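Local coordinates for protein beta-N-acetylhexosaminidase (Streptomyces plicatus, PDB 1JAK) that hydrolyses terminal beta-linked N-acetylhexosamine residues as a family 20 glycoside hydrolase, most likely by substrate-assisted catalysis, at residues V19-L24 against P143-G148; D66-A71 against P132-D137; D206-L211 against Y295-D300; L267-V272 against S286-K291. One frame throughout, in Å; residues are numbered along the deposited sequence.

In the fold
From the N terminus, contact 1 comes first. It lays the loop 19-24 against the start of strand 145-153 and closes a loop of 118 residues. Contact 2 is nested inside that loop. It joins the end of helix 55-72 to the link that follows helix 116-129. The two touch where W144 packs on A71 and V134. Both belong to the N-terminal alpha/beta part of the chain. After contact 1 closes come contacts 3 and 4, in the catalytic TIM barrel, on the other side of the chain's centre. Contact 3 joins residues 206-211 to helix 292-307. Contact 4, a disulfide-closed loop, is nested within it, and L267 packs on F297.

Contact 1. Residues V19-L24 against P143-G148; sequences VRPTPL and PWLVAG
V19 touches L145 through its backbone: its O lies 3.7 Å from L145 CD1. R20 starts out pointing away, but its chain bends at chi2 (-111°) and chi3 (46°), and this brings NH2 back to within 4.0 Å of the same methyl. P21 CD sits over one face of the guanidinium, offset toward the rim. P21 packs on L145. Its CB meets L145 CB at 3.7 Å, and its CD meets L145 CD1. The same CB also lies close to the backbone N of A147. T22 contributes its carbonyl. T22 O is 3.4 Å from A147 CB, and it accepts a hydrogen bond from a water at 2.8 Å. That water accepts in turn from A147 N, also at 2.8 Å. L24 ends the segment. Its CB packs on A147 CB at 4.0 Å, and its CD2 reaches G148 O. L24 also leans on L129 of helix 116-129. On the far side of the strand, V146 packs on L126 and L129 of the same helix. The contact thus lays an irregular N-terminal segment along the start of strand 145-153 of the mixed sheet. No direct hydrogen bond joins the two segments. P21 and P23 have no N-H to offer, which is consistent with a loop held by apolar packing and a water bridge, not by sheet pairing.

Contact 2. Residues D66-A71 against P132-D137; sequences DLLRPA and PAVEKD
L68 meets V134 where the last turns of helix 55-72 come up to the 3-10 segment 132-135. From CB the L68 side chain leaves with CG anti to the carbonyl carbon (chi1 -56°). CB and CG serve to carry the branch across. At the tip, CD2 touches V134 CG2 at 3.6 Å, the two side chains crossing at a slant. V134 CG2 is itself anti to the backbone N, and this sets the methyl facing the helix. The L68 side chain also packs on L76 and L130. A71 has a single side-chain atom, and it is closely surrounded. Its CB lies 3.2 Å from A133 O, 3.4 Å from V134 O and 3.4 Å from K136 O. P70 CB rests nearby, against D137 O at 3.7 Å. Two waters fill the polar part of the interface. One accepts from A71 N at 2.9 Å and lies within bonding distance of both L67 O and V134 O. The second donates to the same two carbonyls, to V134 O at 2.8 Å. Turned away from helix 55-72, E135 forms a salt bridge with R185 and touches A498 and A499 of helix 493-499. The contact joins helix 55-72 to the connection between helix 116-129 and strand 145-153, within family 20 domain 2. The helix is kinked here, since the N atoms of P70 and A71 make no bond to the turn before. P70 has no N-H to give, whereas A71 N gives its hydrogen bond to the first water. Carbonyl-lined apolar packing and water bridges thus share the interface.

Contact 3. Residues D206-L211 against Y295-D300; sequences DSWPRL and YDFVDD
The residues 206-211, which lead into a short helix, pass beside helix 292-307, with S207 CA 6.8 Å from D300 CA and W208 CA 8.1 Å from F297 CA. W208 is the central side chain. Its indole takes an edge-to-face contact from F297, with the planes at 88° and the F297 ring 5.0 Å from the six-membered ring, centroid to centroid. F297 CD1 points at the indole face and lies 3.6 Å from W208 CD2. With CG anti to the backbone N (chi1 170°), the F297 ring stands out from its helix between W208 and L211. L211 comes from the opposite direction and sets CD1 against F297 CE1, at the ring edge, 3.6 Å away. W208 NE1 donates to D300 OD2 at 2.9 Å, with an N-H...O angle of 162°. The acceptor lies near the indole plane and uses its anti lone pair. S207 OG lies 3.4 Å from D300 CB, but its hydrogen-bond partner is E304, one turn further along the helix. Y264 adds another edge-to-face contact with W208. A phenylalanine in place of W208 could keep some of the ring packing but would probably leave D300 OD2 without its indole donor. The contact ties a loop of the TIM barrel to the outer helix 292-307. It places an indole N-H on a carboxylate at the more exposed end and aromatic and leucine carbons inside, so one tryptophan serves both the polar and the apolar part.

Contact 4. Residues L267-V272 against S286-K291; sequences LNCDGV and SLCVDK
C269 and C288 are joined by a disulfide, SG to SG 2.0 Å, with a chi3 of 101°. The two arms leave differently. C269 SG is anti to its carbonyl carbon, whereas C288 SG is anti to its backbone N (chi1 -159°). C288 CB also rests 3.6 Å from L267 O. Beside the bridge, the K291 chain runs back toward 267-272, and its CE lies 3.2 Å from N268 O. A bend at chi4 (-62°) turns NZ toward a water at 2.7 Å, which donates to C269 O. Two more waters join the backbones. One links L267 O to C288 N, accepting from the latter at 2.8 Å. The other accepts from C269 N and donates to S286 O at 2.9 Å. The next shell fixes the two cysteines. C269 sits in a type I turn from N268 to G271, closed by G271 N to N268 O, and C288 begins another that ends at K291. N268 ND2 bonds to L261 O and A265 O, so the first turn is tied to helix 258-263. C288 O accepts from T294 at the start of helix 292-307. L267 and L287 both pack on L261. The disulfide, helped by three waters, closes the excursion 269-288 between helices 258-263 and 292-307; the 13 residues between the two segments hold no helix or strand.

Contact 1. Residues V19-L24 against P143-G148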
loop_
_atom_site.group_PDB
_atom_site.type_symbol
_atom_site.label_atom_id
_atom_site.label_comp_id
_atom_site.label_asym_id
_atom_site.label_seq_id
_atom_site.Cartn_x
_atom_site.Cartn_y
_atom_site.Cartn_z
ATOM N N VAL A 19 15.612 22.072 18.914
ATOM C CA VAL A 19 16.967 22.469 19.274
ATOM C C VAL A 19 17.892 21.263 19.151
ATOM O O VAL A 19 19.013 21.372 18.652
ATOM C CB VAL A 19 17.026 22.991 20.728
ATOM C CG1 VAL A 19 18.467 23.283 21.122
ATOM C CG2 VAL A 19 16.171 24.240 20.866
ATOM N N ARG A 20 17.408 20.112 19.607
ATOM C CA ARG A 20 18.180 18.876 19.559
ATOM C C ARG A 20 17.541 17.879 18.593
ATOM O O ARG A 20 16.357 17.984 18.271
ATOM C CB ARG A 20 18.265 18.273 20.964
ATOM C CG ARG A 20 18.904 19.211 21.980
ATOM C CD ARG A 20 20.268 18.716 22.447
ATOM N NE ARG A 20 21.134 18.267 21.358
ATOM C CZ ARG A 20 21.497 19.012 20.315
ATOM N NH1 ARG A 20 21.070 20.261 20.200
ATOM N NH2 ARG A 20 22.298 18.505 19.387
ATOM N N PRO A 21 18.319 16.897 18.115
ATOM C CA PRO A 21 17.774 15.907 17.184
ATOM C C PRO A 21 16.770 14.965 17.839
ATOM O O PRO A 21 16.870 14.665 19.030
ATOM C CB PRO A 21 19.019 15.172 16.699
ATOM C CG PRO A 21 19.905 15.206 17.898
ATOM C CD PRO A 21 19.741 16.630 18.394
ATOM N N THR A 22 15.798 14.505 17.058
ATOM C CA THR A 22 14.798 13.584 17.578
ATOM C C THR A 22 15.518 12.274 17.894
ATOM O O THR A 22 16.495 11.922 17.232
ATOM C CB THR A 22 13.680 13.314 16.546
ATOM O OG1 THR A 22 14.237 12.679 15.387
ATOM C CG2 THR A 22 13.015 14.621 16.128
ATOM N N PRO A 23 15.047 11.538 18.915
ATOM C CA PRO A 23 15.668 10.267 19.300
ATOM C C PRO A 23 15.821 9.311 18.123
ATOM O O PRO A 23 14.951 9.234 17.258
ATOM C CB PRO A 23 14.719 9.734 20.371
ATOM C CG PRO A 23 14.212 10.994 21.008
ATOM C CD PRO A 23 13.919 11.858 19.806
ATOM N N LEU A 24 16.931 8.580 18.105
ATOM C CA LEU A 24 17.222 7.637 17.031
ATOM C C LEU A 24 16.160 6.553 16.852
ATOM O O LEU A 24 15.994 6.020 15.757
ATOM C CB LEU A 24 18.588 6.983 17.274
ATOM C CG LEU A 24 19.157 6.071 16.184
ATOM C CD1 LEU A 24 19.410 6.878 14.917
ATOM C CD2 LEU A 24 20.455 5.433 16.673
ATOM N N PRO A 143 18.166 23.286 12.399
ATOM C CA PRO A 143 19.367 22.526 12.029
ATOM C C PRO A 143 19.011 21.162 11.447
ATOM O O PRO A 143 18.028 20.546 11.861
ATOM C CB PRO A 143 20.115 22.379 13.357
ATOM C CG PRO A 143 19.553 23.468 14.221
ATOM C CD PRO A 143 18.104 23.464 13.858
ATOM N N TRP A 144 19.817 20.687 10.504
ATOM C CA TRP A 144 19.577 19.391 9.873
ATOM C C TRP A 144 20.337 18.309 10.625
ATOM O O TRP A 144 21.297 17.728 10.119
ATOM C CB TRP A 144 20.005 19.452 8.404
ATOM C CG TRP A 144 19.343 20.589 7.689
ATOM C CD1 TRP A 144 19.951 21.686 7.144
ATOM C CD2 TRP A 144 17.936 20.775 7.503
ATOM N NE1 TRP A 144 19.005 22.546 6.634
ATOM C CE2 TRP A 144 17.760 22.011 6.841
ATOM C CE3 TRP A 144 16.803 20.017 7.836
ATOM C CZ2 TRP A 144 16.498 22.507 6.504
ATOM C CZ3 TRP A 144 15.547 20.511 7.500
ATOM C CH2 TRP A 144 15.405 21.746 6.839
ATOM N N LEU A 145 19.880 18.040 11.845
ATOM C CA LEU A 145 20.501 17.062 12.724
ATOM C C LEU A 145 19.961 15.644 12.583
ATOM O O LEU A 145 18.767 15.437 12.365
ATOM C CB LEU A 145 20.333 17.510 14.177
ATOM C CG LEU A 145 20.973 18.846 14.552
ATOM C CD1 LEU A 145 20.469 19.300 15.916
ATOM C CD2 LEU A 145 22.483 18.694 14.551
ATOM N N VAL A 146 20.862 14.677 12.717
ATOM C CA VAL A 146 20.521 13.262 12.646
ATOM C C VAL A 146 21.159 12.590 13.859
ATOM O O VAL A 146 22.384 12.499 13.954
ATOM C CB VAL A 146 21.078 12.605 11.367
ATOM C CG1 VAL A 146 20.670 11.134 11.318
ATOM C CG2 VAL A 146 20.567 13.345 10.139
ATOM N N ALA A 147 20.324 12.131 14.786
ATOM C CA ALA A 147 20.802 11.479 16.002
ATOM C C ALA A 147 21.948 10.506 15.731
ATOM O O ALA A 147 21.949 9.788 14.730
ATOM C CB ALA A 147 19.649 10.752 16.688
ATOM N N GLY A 148 22.924 10.487 16.634
ATOM C CA GLY A 148 24.061 9.604 16.470
ATOM C C GLY A 148 23.788 8.178 16.908
ATOM O O GLY A 148 22.995 7.936 17.818
HETATM O O HOH W 1 17.529 12.402 14.690
#

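Contact 2. Residues D66-A71 against P132-D137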
loop_
_atom_site.group_PDB
_atom_site.type_symbol
_atom_site.label_atom_id
_atom_site.label_comp_id
_atom_site.label_asym_id
_atom_site.label_seq_id
_atom_site.Cartn_x
_atom_site.Cartn_y
_atom_site.Cartn_z
ATOM N N ASP A 66 16.512 14.931 -4.072
ATOM C CA ASP A 66 15.251 15.591 -4.399
ATOM C C ASP A 66 14.392 15.835 -3.156
ATOM O O ASP A 66 13.693 16.845 -3.068
ATOM C CB ASP A 66 14.451 14.771 -5.419
ATOM C CG ASP A 66 15.040 14.838 -6.819
ATOM O OD1 ASP A 66 15.871 15.735 -7.079
ATOM O OD2 ASP A 66 14.660 14.001 -7.667
ATOM N N LEU A 67 14.434 14.910 -2.201
ATOM C CA LEU A 67 13.657 15.067 -0.975
ATOM C C LEU A 67 14.213 16.162 -0.075
ATOM O O LEU A 67 13.458 16.846 0.616
ATOM C CB LEU A 67 13.639 13.765 -0.163
ATOM C CG LEU A 67 12.813 12.565 -0.617
ATOM C CD1 LEU A 67 13.064 11.405 0.335
ATOM C CD2 LEU A 67 11.336 12.929 -0.637
ATOM N N LEU A 68 15.531 16.333 -0.090
ATOM C CA LEU A 68 16.177 17.307 0.784
ATOM C C LEU A 68 16.439 18.707 0.232
ATOM O O LEU A 68 16.458 19.677 0.991
ATOM C CB LEU A 68 17.507 16.735 1.287
ATOM C CG LEU A 68 17.466 15.390 2.017
ATOM C CD1 LEU A 68 18.873 15.009 2.464
ATOM C CD2 LEU A 68 16.536 15.482 3.210
ATOM N N ARG A 69 16.639 18.816 -1.074
ATOM C CA ARG A 69 16.952 20.110 -1.675
ATOM C C ARG A 69 16.012 21.284 -1.387
ATOM O O ARG A 69 16.476 22.377 -1.060
ATOM C CB ARG A 69 17.152 19.942 -3.187
ATOM C CG ARG A 69 18.492 19.279 -3.533
ATOM C CD ARG A 69 18.606 18.902 -5.007
ATOM N NE ARG A 69 19.847 18.173 -5.274
ATOM C CZ ARG A 69 20.039 17.377 -6.322
ATOM N NH1 ARG A 69 19.067 17.202 -7.206
ATOM N NH2 ARG A 69 21.203 16.753 -6.487
ATOM N N PRO A 70 14.689 21.083 -1.490
ATOM C CA PRO A 70 13.756 22.186 -1.226
ATOM C C PRO A 70 13.863 22.830 0.159
ATOM O O PRO A 70 14.014 24.050 0.275
ATOM C CB PRO A 70 12.392 21.545 -1.455
ATOM C CG PRO A 70 12.687 20.498 -2.497
ATOM C CD PRO A 70 13.963 19.895 -1.976
ATOM N N ALA A 71 13.785 22.011 1.205
ATOM C CA ALA A 71 13.851 22.519 2.573
ATOM C C ALA A 71 15.236 22.985 3.011
ATOM O O ALA A 71 15.354 23.921 3.802
ATOM C CB ALA A 71 13.322 21.462 3.549
ATOM N N PRO A 132 11.076 18.169 11.319
ATOM C CA PRO A 132 9.862 18.423 10.533
ATOM C C PRO A 132 10.063 19.437 9.409
ATOM O O PRO A 132 9.401 19.367 8.376
ATOM C CB PRO A 132 8.872 18.928 11.581
ATOM C CG PRO A 132 9.305 18.221 12.823
ATOM C CD PRO A 132 10.808 18.341 12.759
ATOM N N ALA A 133 10.974 20.381 9.622
ATOM C CA ALA A 133 11.252 21.413 8.630
ATOM C C ALA A 133 11.669 20.818 7.287
ATOM O O ALA A 133 11.563 21.472 6.251
ATOM C CB ALA A 133 12.346 22.348 9.146
ATOM N N VAL A 134 12.134 19.573 7.307
ATOM C CA VAL A 134 12.574 18.906 6.085
ATOM C C VAL A 134 11.431 18.749 5.075
ATOM O O VAL A 134 11.667 18.548 3.879
ATOM C CB VAL A 134 13.186 17.514 6.412
ATOM C CG1 VAL A 134 12.087 16.522 6.774
ATOM C CG2 VAL A 134 14.013 17.008 5.235
ATOM N N GLU A 135 10.195 18.866 5.557
ATOM C CA GLU A 135 9.011 18.728 4.710
ATOM C C GLU A 135 8.646 20.000 3.940
ATOM O O GLU A 135 7.831 19.954 3.019
ATOM C CB GLU A 135 7.799 18.320 5.555
ATOM C CG GLU A 135 7.918 16.988 6.286
ATOM C CD GLU A 135 8.012 15.796 5.350
ATOM O OE1 GLU A 135 7.571 15.901 4.184
ATOM O OE2 GLU A 135 8.520 14.746 5.789
ATOM N N LYS A 136 9.237 21.129 4.321
ATOM C CA LYS A 136 8.940 22.407 3.671
ATOM C C LYS A 136 9.475 22.510 2.242
ATOM O O LYS A 136 10.413 21.809 1.866
ATOM C CB LYS A 136 9.502 23.559 4.507
ATOM C CG LYS A 136 8.997 23.585 5.945
ATOM C CD LYS A 136 7.505 23.877 6.023
ATOM C CE LYS A 136 7.185 25.272 5.505
ATOM N NZ LYS A 136 5.749 25.622 5.683
ATOM N N ASP A 137 8.877 23.403 1.457
ATOM C CA ASP A 137 9.284 23.604 0.069
ATOM C C ASP A 137 10.270 24.757 -0.116
ATOM O O ASP A 137 10.831 24.935 -1.199
ATOM C CB ASP A 137 8.056 23.838 -0.813
ATOM C CG ASP A 137 7.204 24.996 -0.333
ATOM O OD1 ASP A 137 7.759 26.089 -0.096
ATOM O OD2 ASP A 137 5.975 24.814 -0.198
HETATM O O HOH W 2 12.632 19.343 1.284
HETATM O O HOH W 3 11.304 16.116 2.486
#

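Contact 3. Residues D206-L211 against Y295-D300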
loop_
_atom_site.group_PDB
_atom_site.type_symbol
_atom_site.label_atom_id
_atom_site.label_comp_id
_atom_site.label_asym_id
_atom_site.label_seq_id
_atom_site.Cartn_x
_atom_site.Cartn_y
_atom_site.Cartn_z
ATOM N N ASP A 206 -7.916 -3.216 -25.096
ATOM C CA ASP A 206 -8.089 -3.117 -26.546
ATOM C C ASP A 206 -9.156 -4.034 -27.133
ATOM O O ASP A 206 -9.899 -3.635 -28.034
ATOM C CB ASP A 206 -6.766 -3.388 -27.273
ATOM C CG ASP A 206 -5.692 -2.361 -26.954
ATOM O OD1 ASP A 206 -6.032 -1.181 -26.734
ATOM O OD2 ASP A 206 -4.501 -2.737 -26.943
ATOM N N SER A 207 -9.222 -5.264 -26.637
ATOM C CA SER A 207 -10.189 -6.232 -27.145
ATOM C C SER A 207 -11.642 -5.904 -26.805
ATOM O O SER A 207 -12.562 -6.381 -27.475
ATOM C CB SER A 207 -9.825 -7.638 -26.653
ATOM O OG SER A 207 -9.558 -7.653 -25.263
ATOM N N TRP A 208 -11.843 -5.089 -25.773
ATOM C CA TRP A 208 -13.181 -4.671 -25.350
ATOM C C TRP A 208 -13.121 -3.172 -25.047
ATOM O O TRP A 208 -13.177 -2.757 -23.889
ATOM C CB TRP A 208 -13.613 -5.439 -24.095
ATOM C CG TRP A 208 -13.663 -6.932 -24.280
ATOM C CD1 TRP A 208 -12.600 -7.779 -24.405
ATOM C CD2 TRP A 208 -14.839 -7.742 -24.410
ATOM N NE1 TRP A 208 -13.039 -9.066 -24.608
ATOM C CE2 TRP A 208 -14.409 -9.072 -24.616
ATOM C CE3 TRP A 208 -16.215 -7.473 -24.375
ATOM C CZ2 TRP A 208 -15.307 -10.135 -24.786
ATOM C CZ3 TRP A 208 -17.111 -8.530 -24.545
ATOM C CH2 TRP A 208 -16.650 -9.845 -24.748
ATOM N N PRO A 209 -13.017 -2.340 -26.098
ATOM C CA PRO A 209 -12.931 -0.877 -26.028
ATOM C C PRO A 209 -13.967 -0.140 -25.184
ATOM O O PRO A 209 -13.653 0.892 -24.588
ATOM C CB PRO A 209 -13.001 -0.456 -27.495
ATOM C CG PRO A 209 -12.424 -1.620 -28.215
ATOM C CD PRO A 209 -13.062 -2.782 -27.504
ATOM N N ARG A 210 -15.194 -0.653 -25.137
ATOM C CA ARG A 210 -16.257 0.004 -24.376
ATOM C C ARG A 210 -16.094 -0.055 -22.864
ATOM O O ARG A 210 -16.702 0.740 -22.144
ATOM C CB ARG A 210 -17.624 -0.574 -24.758
ATOM C CG ARG A 210 -18.113 -0.168 -26.140
ATOM C CD ARG A 210 -19.418 -0.876 -26.486
ATOM N NE ARG A 210 -20.500 -0.562 -25.553
ATOM C CZ ARG A 210 -21.116 0.615 -25.481
ATOM N NH1 ARG A 210 -20.758 1.607 -26.288
ATOM N NH2 ARG A 210 -22.095 0.802 -24.605
ATOM N N LEU A 211 -15.289 -0.992 -22.372
ATOM C CA LEU A 211 -15.089 -1.095 -20.931
ATOM C C LEU A 211 -14.589 0.238 -20.393
ATOM O O LEU A 211 -15.103 0.745 -19.398
ATOM C CB LEU A 211 -14.087 -2.202 -20.595
ATOM C CG LEU A 211 -14.525 -3.635 -20.918
ATOM C CD1 LEU A 211 -13.392 -4.597 -20.617
ATOM C CD2 LEU A 211 -15.761 -3.997 -20.097
ATOM N N TYR A 295 -16.073 -16.362 -20.236
ATOM C CA TYR A 295 -14.695 -16.814 -20.124
ATOM C C TYR A 295 -13.787 -16.260 -21.214
ATOM O O TYR A 295 -12.576 -16.147 -21.017
ATOM C CB TYR A 295 -14.693 -18.340 -20.067
ATOM C CG TYR A 295 -15.569 -18.803 -18.926
ATOM C CD1 TYR A 295 -15.115 -18.739 -17.608
ATOM C CD2 TYR A 295 -16.900 -19.159 -19.144
ATOM C CE1 TYR A 295 -15.964 -19.006 -16.535
ATOM C CE2 TYR A 295 -17.759 -19.427 -18.079
ATOM C CZ TYR A 295 -17.285 -19.344 -16.779
ATOM O OH TYR A 295 -18.137 -19.578 -15.721
ATOM N N ASP A 296 -14.360 -15.903 -22.359
ATOM C CA ASP A 296 -13.565 -15.304 -23.425
ATOM C C ASP A 296 -13.196 -13.909 -22.927
ATOM O O ASP A 296 -12.060 -13.456 -23.072
ATOM C CB ASP A 296 -14.371 -15.185 -24.720
ATOM C CG ASP A 296 -14.643 -16.529 -25.366
ATOM O OD1 ASP A 296 -13.754 -17.405 -25.314
ATOM O OD2 ASP A 296 -15.737 -16.703 -25.940
ATOM N N PHE A 297 -14.182 -13.244 -22.332
ATOM C CA PHE A 297 -14.020 -11.903 -21.776
ATOM C C PHE A 297 -12.940 -11.897 -20.692
ATOM O O PHE A 297 -12.013 -11.084 -20.725
ATOM C CB PHE A 297 -15.354 -11.438 -21.182
ATOM C CG PHE A 297 -15.252 -10.182 -20.364
ATOM C CD1 PHE A 297 -15.103 -8.946 -20.978
ATOM C CD2 PHE A 297 -15.295 -10.241 -18.974
ATOM C CE1 PHE A 297 -14.994 -7.781 -20.219
ATOM C CE2 PHE A 297 -15.186 -9.082 -18.206
ATOM C CZ PHE A 297 -15.035 -7.852 -18.833
ATOM N N VAL A 298 -13.060 -12.809 -19.733
ATOM C CA VAL A 298 -12.094 -12.890 -18.645
ATOM C C VAL A 298 -10.686 -13.175 -19.157
ATOM O O VAL A 298 -9.718 -12.567 -18.697
ATOM C CB VAL A 298 -12.491 -13.973 -17.622
ATOM C CG1 VAL A 298 -11.367 -14.179 -16.613
ATOM C CG2 VAL A 298 -13.769 -13.552 -16.900
ATOM N N ASP A 299 -10.567 -14.090 -20.112
ATOM C CA ASP A 299 -9.257 -14.419 -20.657
ATOM C C ASP A 299 -8.644 -13.202 -21.349
ATOM O O ASP A 299 -7.462 -12.907 -21.153
ATOM C CB ASP A 299 -9.362 -15.595 -21.631
ATOM C CG ASP A 299 -8.001 -16.103 -22.076
ATOM O OD1 ASP A 299 -7.367 -15.435 -22.912
ATOM O OD2 ASP A 299 -7.562 -17.161 -21.579
ATOM N N ASP A 300 -9.444 -12.489 -22.142
ATOM C CA ASP A 300 -8.950 -11.302 -22.840
ATOM C C ASP A 300 -8.451 -10.243 -21.858
ATOM O O ASP A 300 -7.366 -9.683 -22.031
ATOM C CB ASP A 300 -10.038 -10.673 -23.722
ATOM C CG ASP A 300 -10.326 -11.476 -24.979
ATOM O OD1 ASP A 300 -9.456 -12.264 -25.412
ATOM O OD2 ASP A 300 -11.421 -11.299 -25.549
#

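Contact 4. Residues L267-V272 against S286-K291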
loop_
_atom_site.group_PDB
_atom_site.type_symbol
_atom_site.label_atom_id
_atom_site.label_comp_id
_atom_site.label_asym_id
_atom_site.label_seq_id
_atom_site.Cartn_x
_atom_site.Cartn_y
_atom_site.Cartn_z
ATOM N N LEU A 267 -22.668 -9.932 -21.900
ATOM C CA LEU A 267 -22.103 -10.525 -20.691
ATOM C C LEU A 267 -23.155 -10.795 -19.623
ATOM O O LEU A 267 -22.903 -11.522 -18.662
ATOM C CB LEU A 267 -21.035 -9.600 -20.102
ATOM C CG LEU A 267 -19.823 -9.291 -20.973
ATOM C CD1 LEU A 267 -18.935 -8.282 -20.259
ATOM C CD2 LEU A 267 -19.064 -10.574 -21.261
ATOM N N ASN A 268 -24.332 -10.209 -19.797
ATOM C CA ASN A 268 -25.410 -10.351 -18.825
ATOM C C ASN A 268 -26.264 -11.589 -19.034
ATOM O O ASN A 268 -26.567 -11.964 -20.162
ATOM C CB ASN A 268 -26.275 -9.096 -18.867
ATOM C CG ASN A 268 -25.489 -7.851 -18.515
ATOM O OD1 ASN A 268 -25.315 -7.530 -17.340
ATOM N ND2 ASN A 268 -24.987 -7.156 -19.533
ATOM N N CYS A 269 -26.654 -12.221 -17.933
ATOM C CA CYS A 269 -27.461 -13.428 -18.018
ATOM C C CYS A 269 -28.738 -13.239 -18.837
ATOM O O CYS A 269 -29.172 -14.161 -19.527
ATOM C CB CYS A 269 -27.811 -13.930 -16.622
ATOM S SG CYS A 269 -26.495 -14.835 -15.737
ATOM N N ASP A 270 -29.343 -12.057 -18.764
ATOM C CA ASP A 270 -30.562 -11.799 -19.527
ATOM C C ASP A 270 -30.266 -11.043 -20.822
ATOM O O ASP A 270 -31.178 -10.598 -21.522
ATOM C CB ASP A 270 -31.585 -11.039 -18.668
ATOM C CG ASP A 270 -31.096 -9.672 -18.235
ATOM O OD1 ASP A 270 -29.866 -9.459 -18.190
ATOM O OD2 ASP A 270 -31.950 -8.814 -17.924
ATOM N N GLY A 271 -28.981 -10.909 -21.139
ATOM C CA GLY A 271 -28.578 -10.237 -22.365
ATOM C C GLY A 271 -28.881 -8.755 -22.443
ATOM O O GLY A 271 -28.863 -8.171 -23.526
ATOM N N VAL A 272 -29.166 -8.145 -21.298
ATOM C CA VAL A 272 -29.467 -6.719 -21.242
ATOM C C VAL A 272 -28.433 -6.025 -20.365
ATOM O O VAL A 272 -28.169 -6.455 -19.247
ATOM C CB VAL A 272 -30.871 -6.467 -20.648
ATOM C CG1 VAL A 272 -31.128 -4.968 -20.535
ATOM C CG2 VAL A 272 -31.926 -7.127 -21.521
ATOM N N SER A 286 -23.179 -9.557 -11.114
ATOM C CA SER A 286 -22.542 -10.843 -11.361
ATOM C C SER A 286 -22.343 -11.154 -12.837
ATOM O O SER A 286 -23.222 -10.903 -13.662
ATOM C CB SER A 286 -23.356 -11.980 -10.735
ATOM O OG SER A 286 -22.742 -13.234 -11.010
ATOM N N LEU A 287 -21.171 -11.686 -13.171
ATOM C CA LEU A 287 -20.917 -12.091 -14.543
ATOM C C LEU A 287 -21.824 -13.305 -14.689
ATOM O O LEU A 287 -22.219 -13.902 -13.682
ATOM C CB LEU A 287 -19.461 -12.517 -14.722
ATOM C CG LEU A 287 -18.410 -11.420 -14.550
ATOM C CD1 LEU A 287 -17.018 -12.011 -14.740
ATOM C CD2 LEU A 287 -18.669 -10.315 -15.559
ATOM N N CYS A 288 -22.162 -13.679 -15.917
ATOM C CA CYS A 288 -23.028 -14.836 -16.095
ATOM C C CYS A 288 -22.173 -16.097 -16.208
ATOM O O CYS A 288 -21.585 -16.379 -17.250
ATOM C CB CYS A 288 -23.926 -14.667 -17.325
ATOM S SG CYS A 288 -25.374 -15.759 -17.169
ATOM N N VAL A 289 -22.106 -16.844 -15.110
ATOM C CA VAL A 289 -21.297 -18.054 -15.041
ATOM C C VAL A 289 -21.646 -19.110 -16.085
ATOM O O VAL A 289 -20.767 -19.840 -16.540
ATOM C CB VAL A 289 -21.380 -18.686 -13.626
ATOM C CG1 VAL A 289 -20.572 -19.975 -13.568
ATOM C CG2 VAL A 289 -20.846 -17.699 -12.595
ATOM N N ASP A 290 -22.917 -19.180 -16.476
ATOM C CA ASP A 290 -23.359 -20.174 -17.455
ATOM C C ASP A 290 -23.207 -19.784 -18.923
ATOM O O ASP A 290 -23.732 -20.474 -19.796
ATOM C CB ASP A 290 -24.823 -20.548 -17.208
ATOM C CG ASP A 290 -25.051 -21.137 -15.836
ATOM O OD1 ASP A 290 -24.253 -22.000 -15.412
ATOM O OD2 ASP A 290 -26.041 -20.743 -15.182
ATOM N N LYS A 291 -22.504 -18.690 -19.207
ATOM C CA LYS A 291 -22.311 -18.264 -20.594
ATOM C C LYS A 291 -20.861 -18.414 -21.030
ATOM O O LYS A 291 -19.947 -18.055 -20.293
ATOM C CB LYS A 291 -22.738 -16.808 -20.781
ATOM C CG LYS A 291 -24.237 -16.583 -20.789
ATOM C CD LYS A 291 -24.559 -15.139 -21.139
ATOM C CE LYS A 291 -26.050 -14.937 -21.325
ATOM N NZ LYS A 291 -26.571 -15.765 -22.448
HETATM O O HOH W 4 -20.574 -12.544 -17.924
HETATM O O HOH W 5 -25.633 -11.156 -15.272
HETATM O O HOH W 6 -28.827 -14.200 -22.406
#